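Local atomic coordinates of SAS-6 (Leishmania major, PDB entry 4CKM), a protein that probably builds the hub of the centriolar and basal-body cartwheel, this construct being the N-terminal head domain that in SAS-6 proteins self-associates. Residues A[41-46]-A[61-66]; A[76-81]-A[96-101]; A[155-160]-A[167-172]. All coordinates share one frame; numbering follows the deposited sequence.

Interaction 1 (A[41-46]-A[61-66]); sequences LETTVM and LGVYVR
Val63 faces Thr43 across an antiparallel pair of strands, and a ladder of backbone bonds runs to both sides of them. Thr43 and Val63 exchange two hydrogen bonds, of which Val63 N to Thr43 O measures 2.9 Å. Val45 and Leu61 do the same, Leu61 N reaching Val45 O at 2.7 Å in a nearly straight bond (173° at the hydrogen). At the far end the pairing slackens: Val65 N still binds Leu41 O firmly, but the return bond from Leu41 N to Val65 O is long and weak at 3.4 Å. Between these rungs lie the non-hydrogen-bonded pairs Glu42 with Tyr64 and Thr44 with Gly62, where CA-H...O contacts such as Thr44 CA to Leu61 O, 3.2 Å, fill in.

Apolar packing belongs to the face carrying Leu41, Thr43, Val45, Leu61, Val63 and Val65. Its meeting point is CG1 of Val63, which a chi1 of 70° places between the backbone N and the carbonyl carbon. That methyl lies tightly alongside CG2 of Thr43 at 3.5 Å, and also meets CD2 of Leu41, 3.9 Å away, and CG2 of Val45.

On the reverse face the contact is polar and more open. Glu42 stretches past Tyr64 with its carboxylate plane 80° from the ring, and its OE1 lies at the ring edge, 3.9 Å from Tyr64 CE1. The phenol oxygen of Tyr64 accepts a bond from NH1 of Arg66 on its own strand.

In the wider fold these are the two arms of the hairpin 39-50/57-70. Helix 117-130 packs on its apolar face, Leu126 and Arg127 meeting Leu41 and Ala130 meeting Thr43 and Val45, while strand 76-85 continues the sheet beyond strand 57-70.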
loop_
_atom_site.group_PDB
_atom_site.type_symbol
_atom_site.label_atom_id
_atom_site.label_comp_id
_atom_site.label_asym_id
_atom_site.label_seq_id
_atom_site.Cartn_x
_atom_site.Cartn_y
_atom_site.Cartn_z
ATOM N N LEU A 41 14.443 20.727 1.764
ATOM C CA LEU A 41 13.714 20.599 3.001
ATOM C C LEU A 41 14.637 20.211 4.090
ATOM O O LEU A 41 15.415 19.280 3.945
ATOM C CB LEU A 41 12.624 19.540 2.919
ATOM C CG LEU A 41 11.721 19.529 4.165
ATOM C CD1 LEU A 41 10.801 20.739 4.178
ATOM C CD2 LEU A 41 10.898 18.255 4.245
ATOM N N GLU A 42 14.532 20.941 5.193
ATOM C CA GLU A 42 15.239 20.644 6.409
ATOM C C GLU A 42 14.274 21.055 7.517
ATOM O O GLU A 42 13.998 22.234 7.695
ATOM C CB GLU A 42 16.525 21.458 6.454
ATOM C CG GLU A 42 17.361 21.203 7.697
ATOM C CD GLU A 42 18.807 21.655 7.548
ATOM O OE1 GLU A 42 19.134 22.387 6.585
ATOM O OE2 GLU A 42 19.629 21.262 8.399
ATOM N N THR A 43 13.707 20.090 8.223
ATOM C CA THR A 43 12.643 20.399 9.158
ATOM C C THR A 43 12.506 19.302 10.177
ATOM O O THR A 43 13.321 18.367 10.208
ATOM C CB THR A 43 11.306 20.661 8.418
ATOM O OG1 THR A 43 10.363 21.231 9.317
ATOM C CG2 THR A 43 10.700 19.398 7.824
ATOM N N THR A 44 11.500 19.437 11.037
ATOM C CA THR A 44 11.238 18.452 12.073
ATOM C C THR A 44 9.839 17.935 11.902
ATOM O O THR A 44 8.940 18.668 11.495
ATOM C CB THR A 44 11.462 19.053 13.456
ATOM O OG1 THR A 44 12.847 19.395 13.551
ATOM C CG2 THR A 44 11.152 18.038 14.570
ATOM N N VAL A 45 9.664 16.639 12.118
ATOM C CA VAL A 45 8.354 16.023 11.940
ATOM C C VAL A 45 8.171 14.992 13.011
ATOM O O VAL A 45 9.145 14.403 13.473
ATOM C CB VAL A 45 8.195 15.321 10.574
ATOM C CG1 VAL A 45 8.024 16.332 9.481
ATOM C CG2 VAL A 45 9.401 14.441 10.274
ATOM N N MET A 46 6.919 14.776 13.398
ATOM C CA MET A 46 6.595 13.706 14.330
ATOM C C MET A 46 6.556 12.384 13.562
ATOM O O MET A 46 5.930 12.284 12.503
ATOM C CB MET A 46 5.235 13.960 14.988
ATOM C CG MET A 46 5.203 15.189 15.871
ATOM S SD MET A 46 6.346 14.973 17.229
ATOM C CE MET A 46 6.347 16.635 17.891
ATOM N N LEU A 61 11.494 13.965 14.647
ATOM C CA LEU A 61 12.708 13.621 13.915
ATOM C C LEU A 61 13.048 14.709 12.931
ATOM O O LEU A 61 12.170 15.386 12.388
ATOM C CB LEU A 61 12.556 12.280 13.173
ATOM C CG LEU A 61 12.440 10.997 14.005
ATOM C CD1 LEU A 61 12.246 9.762 13.123
ATOM C CD2 LEU A 61 13.655 10.803 14.912
ATOM N N GLY A 62 14.337 14.889 12.705
ATOM C CA GLY A 62 14.785 15.774 11.633
ATOM C C GLY A 62 14.621 15.059 10.291
ATOM O O GLY A 62 14.960 13.880 10.141
ATOM N N VAL A 63 14.106 15.766 9.311
ATOM C CA VAL A 63 14.046 15.220 8.001
ATOM C C VAL A 63 14.679 16.194 7.036
ATOM O O VAL A 63 14.485 17.412 7.151
ATOM C CB VAL A 63 12.605 14.880 7.594
ATOM C CG1 VAL A 63 11.786 16.128 7.364
ATOM C CG2 VAL A 63 12.611 14.037 6.335
ATOM N N TYR A 64 15.411 15.642 6.070
ATOM C CA TYR A 64 16.277 16.428 5.206
ATOM C C TYR A 64 16.253 15.839 3.800
ATOM O O TYR A 64 16.494 14.653 3.603
ATOM C CB TYR A 64 17.687 16.397 5.808
ATOM C CG TYR A 64 18.787 17.129 5.059
ATOM C CD1 TYR A 64 18.980 18.504 5.221
ATOM C CD2 TYR A 64 19.673 16.441 4.240
ATOM C CE1 TYR A 64 20.002 19.167 4.563
ATOM C CE2 TYR A 64 20.701 17.096 3.581
ATOM C CZ TYR A 64 20.856 18.452 3.746
ATOM O OH TYR A 64 21.862 19.089 3.089
ATOM N N VAL A 65 15.909 16.657 2.825
ATOM C CA VAL A 65 15.861 16.216 1.447
ATOM C C VAL A 65 16.753 17.149 0.638
ATOM O O VAL A 65 16.580 18.373 0.680
ATOM C CB VAL A 65 14.420 16.233 0.872
ATOM C CG1 VAL A 65 14.416 15.814 -0.590
ATOM C CG2 VAL A 65 13.491 15.332 1.665
ATOM N N ARG A 66 17.703 16.562 -0.086
ATOM C CA ARG A 66 18.647 17.317 -0.922
ATOM C C ARG A 66 18.820 16.655 -2.293
ATOM O O ARG A 66 18.839 15.424 -2.392
ATOM C CB ARG A 66 20.009 17.401 -0.229
ATOM C CG ARG A 66 21.030 18.277 -0.945
ATOM C CD ARG A 66 22.346 18.351 -0.173
ATOM N NE ARG A 66 23.111 17.097 -0.221
ATOM C CZ ARG A 66 24.001 16.687 0.697
ATOM N NH1 ARG A 66 24.261 17.409 1.788
ATOM N NH2 ARG A 66 24.634 15.528 0.532
#

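Interaction 2 (A[76-81]-A[96-101]); sequences TRVVLV and ELLEDD
Val79 and Leu97 form the close-knit centre of this antiparallel contact. Their backbones exchange two hydrogen bonds: the one from Leu97 N to Val79 O is 2.7 Å long and nearly straight (173°), and Val79 N bonds to Leu97 O in return. The two side chains rise on the same face, CB to CB at 4.3 Å, and there Pro119 and Phe118 of helix 117-130 pack on Val79 and Leu97 respectively. Just past this pair, Leu97 O also takes a CA-H...O contact from Val78 CA at 3.2 Å. On the reverse face Val78 and Leu98 run side by side.

Toward the start of segment 76-81 the fit becomes looser and wetter. The last direct backbone bond runs from Glu99 N to Arg77 O, 3.0 Å, and is almost straight. Beyond it a water takes over, accepting from Arg77 N and donating to Glu99 OE1 at 2.7 Å. Glu99 is extended, with CG anti to the backbone nitrogen (chi1 -178°), which brings OE1 alongside the aliphatic part of Arg77, 3.5 Å from its CD. The charges stay short of a salt bridge, since Arg77 NE is 4.0 Å from Glu99 OE1; any attraction is probably modest. Thr76 crosses Asp100 at about a right angle, its CG2 methyl 3.8 Å from Asp100 OD1. Glu96, exposed at the other end, runs obliquely past Val78.

As strand 88-98 ends, Asp101 N bonds back to Leu98 O and the chain turns into helix 102-109. Such an antiparallel beta hairpin, 76-85 with 88-98, whose inner face rests against a helix, belongs to the XRCC4-like head domain of the SAS-6 family.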
loop_
_atom_site.group_PDB
_atom_site.type_symbol
_atom_site.label_atom_id
_atom_site.label_comp_id
_atom_site.label_asym_id
_atom_site.label_seq_id
_atom_site.Cartn_x
_atom_site.Cartn_y
_atom_site.Cartn_z
ATOM N N THR A 76 25.893 11.520 -12.007
ATOM C CA THR A 76 24.511 11.095 -11.852
ATOM C C THR A 76 23.754 12.027 -10.899
ATOM O O THR A 76 24.223 12.308 -9.781
ATOM C CB THR A 76 24.455 9.681 -11.275
ATOM O OG1 THR A 76 25.412 8.861 -11.946
ATOM C CG2 THR A 76 23.084 9.077 -11.450
ATOM N N ARG A 77 22.590 12.503 -11.326
ATOM C CA ARG A 77 21.700 13.227 -10.408
ATOM C C ARG A 77 21.252 12.293 -9.284
ATOM O O ARG A 77 20.927 11.123 -9.527
ATOM C CB ARG A 77 20.477 13.766 -11.141
ATOM C CG ARG A 77 20.800 14.876 -12.120
ATOM C CD ARG A 77 19.525 15.470 -12.676
ATOM N NE ARG A 77 19.788 16.248 -13.875
ATOM C CZ ARG A 77 20.368 17.451 -13.907
ATOM N NH1 ARG A 77 20.764 18.078 -12.795
ATOM N NH2 ARG A 77 20.559 18.040 -15.082
ATOM N N VAL A 78 21.261 12.807 -8.061
ATOM C CA VAL A 78 20.784 12.049 -6.896
ATOM C C VAL A 78 19.756 12.820 -6.078
ATOM O O VAL A 78 19.727 14.061 -6.057
ATOM C CB VAL A 78 21.924 11.682 -5.911
ATOM C CG1 VAL A 78 23.022 10.935 -6.614
ATOM C CG2 VAL A 78 22.530 12.911 -5.265
ATOM N N VAL A 79 18.951 12.061 -5.356
ATOM C CA VAL A 79 18.058 12.599 -4.355
ATOM C C VAL A 79 18.429 11.955 -3.046
ATOM O O VAL A 79 18.474 10.721 -2.944
ATOM C CB VAL A 79 16.602 12.256 -4.688
ATOM C CG1 VAL A 79 15.687 12.647 -3.547
ATOM C CG2 VAL A 79 16.187 12.961 -5.964
ATOM N N LEU A 80 18.704 12.784 -2.049
ATOM C CA LEU A 80 19.038 12.306 -0.721
ATOM C C LEU A 80 17.879 12.645 0.234
ATOM O O LEU A 80 17.413 13.792 0.287
ATOM C CB LEU A 80 20.330 12.949 -0.245
ATOM C CG LEU A 80 20.681 12.612 1.204
ATOM C CD1 LEU A 80 21.201 11.189 1.331
ATOM C CD2 LEU A 80 21.701 13.595 1.752
ATOM N N VAL A 81 17.443 11.633 0.977
ATOM C CA VAL A 81 16.435 11.754 2.019
ATOM C C VAL A 81 17.076 11.211 3.293
ATOM O O VAL A 81 17.406 10.016 3.381
ATOM C CB VAL A 81 15.172 10.910 1.707
ATOM C CG1 VAL A 81 14.161 10.959 2.848
ATOM C CG2 VAL A 81 14.503 11.394 0.440
ATOM N N GLU A 96 19.544 7.222 -0.725
ATOM C CA GLU A 96 20.150 7.990 -1.786
ATOM C C GLU A 96 19.670 7.398 -3.082
ATOM O O GLU A 96 19.949 6.250 -3.387
ATOM C CB GLU A 96 21.645 7.917 -1.687
ATOM C CG GLU A 96 22.338 8.949 -2.541
ATOM C CD GLU A 96 23.833 8.755 -2.508
ATOM O OE1 GLU A 96 24.402 8.805 -1.386
ATOM O OE2 GLU A 96 24.410 8.504 -3.589
ATOM N N LEU A 97 18.917 8.174 -3.836
ATOM C CA LEU A 97 18.297 7.648 -5.025
ATOM C C LEU A 97 18.957 8.220 -6.286
ATOM O O LEU A 97 18.950 9.427 -6.526
ATOM C CB LEU A 97 16.817 7.958 -4.964
ATOM C CG LEU A 97 15.976 7.451 -6.129
ATOM C CD1 LEU A 97 16.097 5.942 -6.362
ATOM C CD2 LEU A 97 14.541 7.868 -5.859
ATOM N N LEU A 98 19.558 7.343 -7.074
ATOM C CA LEU A 98 20.227 7.755 -8.327
ATOM C C LEU A 98 19.230 7.755 -9.487
ATOM O O LEU A 98 18.412 6.839 -9.606
ATOM C CB LEU A 98 21.379 6.804 -8.657
ATOM C CG LEU A 98 22.461 6.505 -7.606
ATOM C CD1 LEU A 98 23.596 5.662 -8.198
ATOM C CD2 LEU A 98 23.028 7.792 -7.050
ATOM N N GLU A 99 19.302 8.762 -10.344
ATOM C CA GLU A 99 18.493 8.785 -11.569
ATOM C C GLU A 99 18.598 7.502 -12.399
ATOM O O GLU A 99 17.630 7.068 -12.976
ATOM C CB GLU A 99 18.873 9.973 -12.408
ATOM C CG GLU A 99 18.056 10.099 -13.668
ATOM C CD GLU A 99 18.006 11.517 -14.185
ATOM O OE1 GLU A 99 18.950 12.295 -13.930
ATOM O OE2 GLU A 99 17.005 11.860 -14.854
ATOM N N ASP A 100 19.774 6.891 -12.422
ATOM C CA ASP A 100 20.004 5.579 -13.044
ATOM C C ASP A 100 19.036 4.509 -12.644
ATOM O O ASP A 100 18.700 3.670 -13.454
ATOM C CB ASP A 100 21.379 5.036 -12.635
ATOM C CG ASP A 100 22.486 5.751 -13.297
ATOM O OD1 ASP A 100 22.190 6.626 -14.145
ATOM O OD2 ASP A 100 23.653 5.449 -12.958
ATOM N N ASP A 101 18.668 4.483 -11.371
ATOM C CA ASP A 101 17.757 3.479 -10.876
ATOM C C ASP A 101 16.304 3.945 -10.834
ATOM O O ASP A 101 15.448 3.226 -10.341
ATOM C CB ASP A 101 18.200 3.085 -9.489
ATOM C CG ASP A 101 19.617 2.614 -9.470
ATOM O OD1 ASP A 101 19.892 1.643 -10.187
ATOM O OD2 ASP A 101 20.460 3.216 -8.766
HETATM O O HOH W 1 21.567 11.525 -13.936
#

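Interaction 3 (A[155-160]-A[167-172]); sequences LRVLET and EHISLV
Leu155 pairs with Leu171 through two backbone hydrogen bonds, Leu155 N to Leu171 O measuring 2.8 Å. Next, Arg156 turns to the other face and bends at chi3 (79°), which brings NE and NH2 side-on to a single oxygen of Glu167. The salt bridge runs from Arg156 NE to Glu167 OE1 at 2.8 Å. Arg156 NH2 is 3.2 Å from Glu167 OE1. OE1 is met on its anti side and lies in the guanidinium plane, whereas the carboxylate stands 78° to that plane. Arg156 NH1 has a second acidic partner, Glu110 of the second subunit. Val157 N bonds to Ile169 O, and Val157 CG2 touches Ile169 CG2 at 3.8 Å. Here the hairpin of strands 152-160 and 165-175 carries a beta bulge: Val157 pairs with Ile169 but Leu158 with Glu167, making His168 an extra residue, though His168 N still bonds to Val157 O. Leu158 lays CD2 over the centre of the Arg156 guanidinium, 3.7 Å above its plane, and against Glu167. Glu159 extends to the His168 ring, where NE2 donates to Glu159 OE1 at 2.8 Å, nearly straight and in the ring plane; Val166 of the second subunit packs against the same histidine.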
loop_
_atom_site.group_PDB
_atom_site.type_symbol
_atom_site.label_atom_id
_atom_site.label_comp_id
_atom_site.label_asym_id
_atom_site.label_seq_id
_atom_site.Cartn_x
_atom_site.Cartn_y
_atom_site.Cartn_z
ATOM N N LEU A 155 10.493 4.026 6.116
ATOM C CA LEU A 155 9.672 5.211 6.309
ATOM C C LEU A 155 8.406 5.093 5.498
ATOM O O LEU A 155 8.475 4.959 4.275
ATOM C CB LEU A 155 10.421 6.458 5.834
ATOM C CG LEU A 155 9.633 7.777 6.013
ATOM C CD1 LEU A 155 9.477 8.107 7.484
ATOM C CD2 LEU A 155 10.329 8.933 5.330
ATOM N N ARG A 156 7.256 5.170 6.166
ATOM C CA ARG A 156 5.972 5.096 5.508
ATOM C C ARG A 156 5.177 6.404 5.674
ATOM O O ARG A 156 5.151 7.004 6.749
ATOM C CB ARG A 156 5.172 3.942 6.092
ATOM C CG ARG A 156 5.798 2.569 5.922
ATOM C CD ARG A 156 5.075 1.496 6.741
ATOM N NE ARG A 156 3.848 1.045 6.088
ATOM C CZ ARG A 156 2.709 0.685 6.714
ATOM N NH1 ARG A 156 2.607 0.708 8.043
ATOM N NH2 ARG A 156 1.638 0.315 6.002
ATOM N N VAL A 157 4.525 6.839 4.601
ATOM C CA VAL A 157 3.598 7.952 4.642
ATOM C C VAL A 157 2.212 7.352 4.598
ATOM O O VAL A 157 1.857 6.684 3.628
ATOM C CB VAL A 157 3.773 8.902 3.446
ATOM C CG1 VAL A 157 2.752 10.019 3.503
ATOM C CG2 VAL A 157 5.172 9.500 3.424
ATOM N N LEU A 158 1.447 7.590 5.660
ATOM C CA LEU A 158 0.170 6.927 5.898
ATOM C C LEU A 158 -0.975 7.919 5.939
ATOM O O LEU A 158 -0.818 9.069 6.359
ATOM C CB LEU A 158 0.218 6.190 7.242
ATOM C CG LEU A 158 1.377 5.199 7.373
ATOM C CD1 LEU A 158 1.413 4.620 8.783
ATOM C CD2 LEU A 158 1.264 4.100 6.302
ATOM N N GLU A 159 -2.130 7.462 5.492
ATOM C CA GLU A 159 -3.367 8.230 5.575
ATOM C C GLU A 159 -4.399 7.332 6.206
ATOM O O GLU A 159 -4.608 6.215 5.743
ATOM C CB GLU A 159 -3.856 8.610 4.182
ATOM C CG GLU A 159 -5.196 9.338 4.175
ATOM C CD GLU A 159 -5.830 9.455 2.793
ATOM O OE1 GLU A 159 -5.335 8.850 1.823
ATOM O OE2 GLU A 159 -6.854 10.151 2.674
ATOM N N THR A 160 -5.040 7.805 7.254
ATOM C CA THR A 160 -6.097 7.040 7.881
ATOM C C THR A 160 -7.432 7.513 7.328
ATOM O O THR A 160 -7.757 8.664 7.436
ATOM C CB THR A 160 -6.026 7.141 9.414
ATOM O OG1 THR A 160 -4.886 6.388 9.879
ATOM C CG2 THR A 160 -7.252 6.513 10.045
ATOM N N GLU A 167 -1.341 3.142 2.975
ATOM C CA GLU A 167 0.020 3.532 2.731
ATOM C C GLU A 167 0.135 4.225 1.362
ATOM O O GLU A 167 -0.269 3.670 0.355
ATOM C CB GLU A 167 0.899 2.309 2.783
ATOM C CG GLU A 167 2.345 2.626 2.543
ATOM C CD GLU A 167 3.143 1.375 2.345
ATOM O OE1 GLU A 167 3.357 0.650 3.338
ATOM O OE2 GLU A 167 3.537 1.126 1.185
ATOM N N HIS A 168 0.642 5.457 1.356
ATOM C CA HIS A 168 0.886 6.201 0.134
ATOM C C HIS A 168 2.229 5.854 -0.441
ATOM O O HIS A 168 2.326 5.625 -1.621
ATOM C CB HIS A 168 0.774 7.717 0.355
ATOM C CG HIS A 168 -0.638 8.192 0.336
ATOM N ND1 HIS A 168 -1.167 8.905 -0.711
ATOM C CD2 HIS A 168 -1.660 7.969 1.197
ATOM C CE1 HIS A 168 -2.447 9.134 -0.484
ATOM N NE2 HIS A 168 -2.772 8.574 0.667
ATOM N N ILE A 169 3.265 5.790 0.386
ATOM C CA ILE A 169 4.585 5.391 -0.110
ATOM C C ILE A 169 5.411 4.852 1.030
ATOM O O ILE A 169 5.152 5.173 2.189
ATOM C CB ILE A 169 5.269 6.569 -0.830
ATOM C CG1 ILE A 169 6.545 6.131 -1.561
ATOM C CG2 ILE A 169 5.574 7.720 0.116
ATOM C CD1 ILE A 169 7.121 7.264 -2.390
ATOM N N SER A 170 6.325 3.949 0.695
ATOM C CA SER A 170 7.338 3.409 1.609
ATOM C C SER A 170 8.691 3.614 0.980
ATOM O O SER A 170 8.814 3.462 -0.236
ATOM C CB SER A 170 7.197 1.915 1.775
ATOM O OG SER A 170 5.868 1.587 1.978
ATOM N N LEU A 171 9.690 3.907 1.802
ATOM C CA LEU A 171 11.048 4.120 1.360
ATOM C C LEU A 171 11.943 3.452 2.362
ATOM O O LEU A 171 11.701 3.547 3.581
ATOM C CB LEU A 171 11.397 5.597 1.356
ATOM C CG LEU A 171 10.543 6.476 0.462
ATOM C CD1 LEU A 171 10.905 7.933 0.704
ATOM C CD2 LEU A 171 10.722 6.114 -1.010
ATOM N N VAL A 172 12.963 2.768 1.855
ATOM C CA VAL A 172 13.932 2.106 2.695
ATOM C C VAL A 172 15.086 3.044 2.868
ATOM O O VAL A 172 15.603 3.578 1.891
ATOM C CB VAL A 172 14.433 0.783 2.079
ATOM C CG1 VAL A 172 15.544 0.175 2.939
ATOM C CG2 VAL A 172 13.274 -0.189 1.977
#

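All three contacts are antiparallel hairpin pairings within one mixed sheet. Interactions 1 and 2, with centres about 18 Å apart, are joined directly because strands 57-70 and 76-85 are neighbours: Arg66 O lies 2.7 Å from Leu80 N, a probable hydrogen bond, and Tyr64 CE2 packs on Leu80 CD2. Interaction 3 touches neither; its nearest atoms are about 5 Å from interaction 2 and 6 Å from interaction 1, although strands 88-98 and 165-175 adjoin in the sheet. Helix 117-130 packs against all three, giving them a shared core. Among them interaction 3 alone meets the second subunit, consistent with a structural protein that assembles from copies of itself.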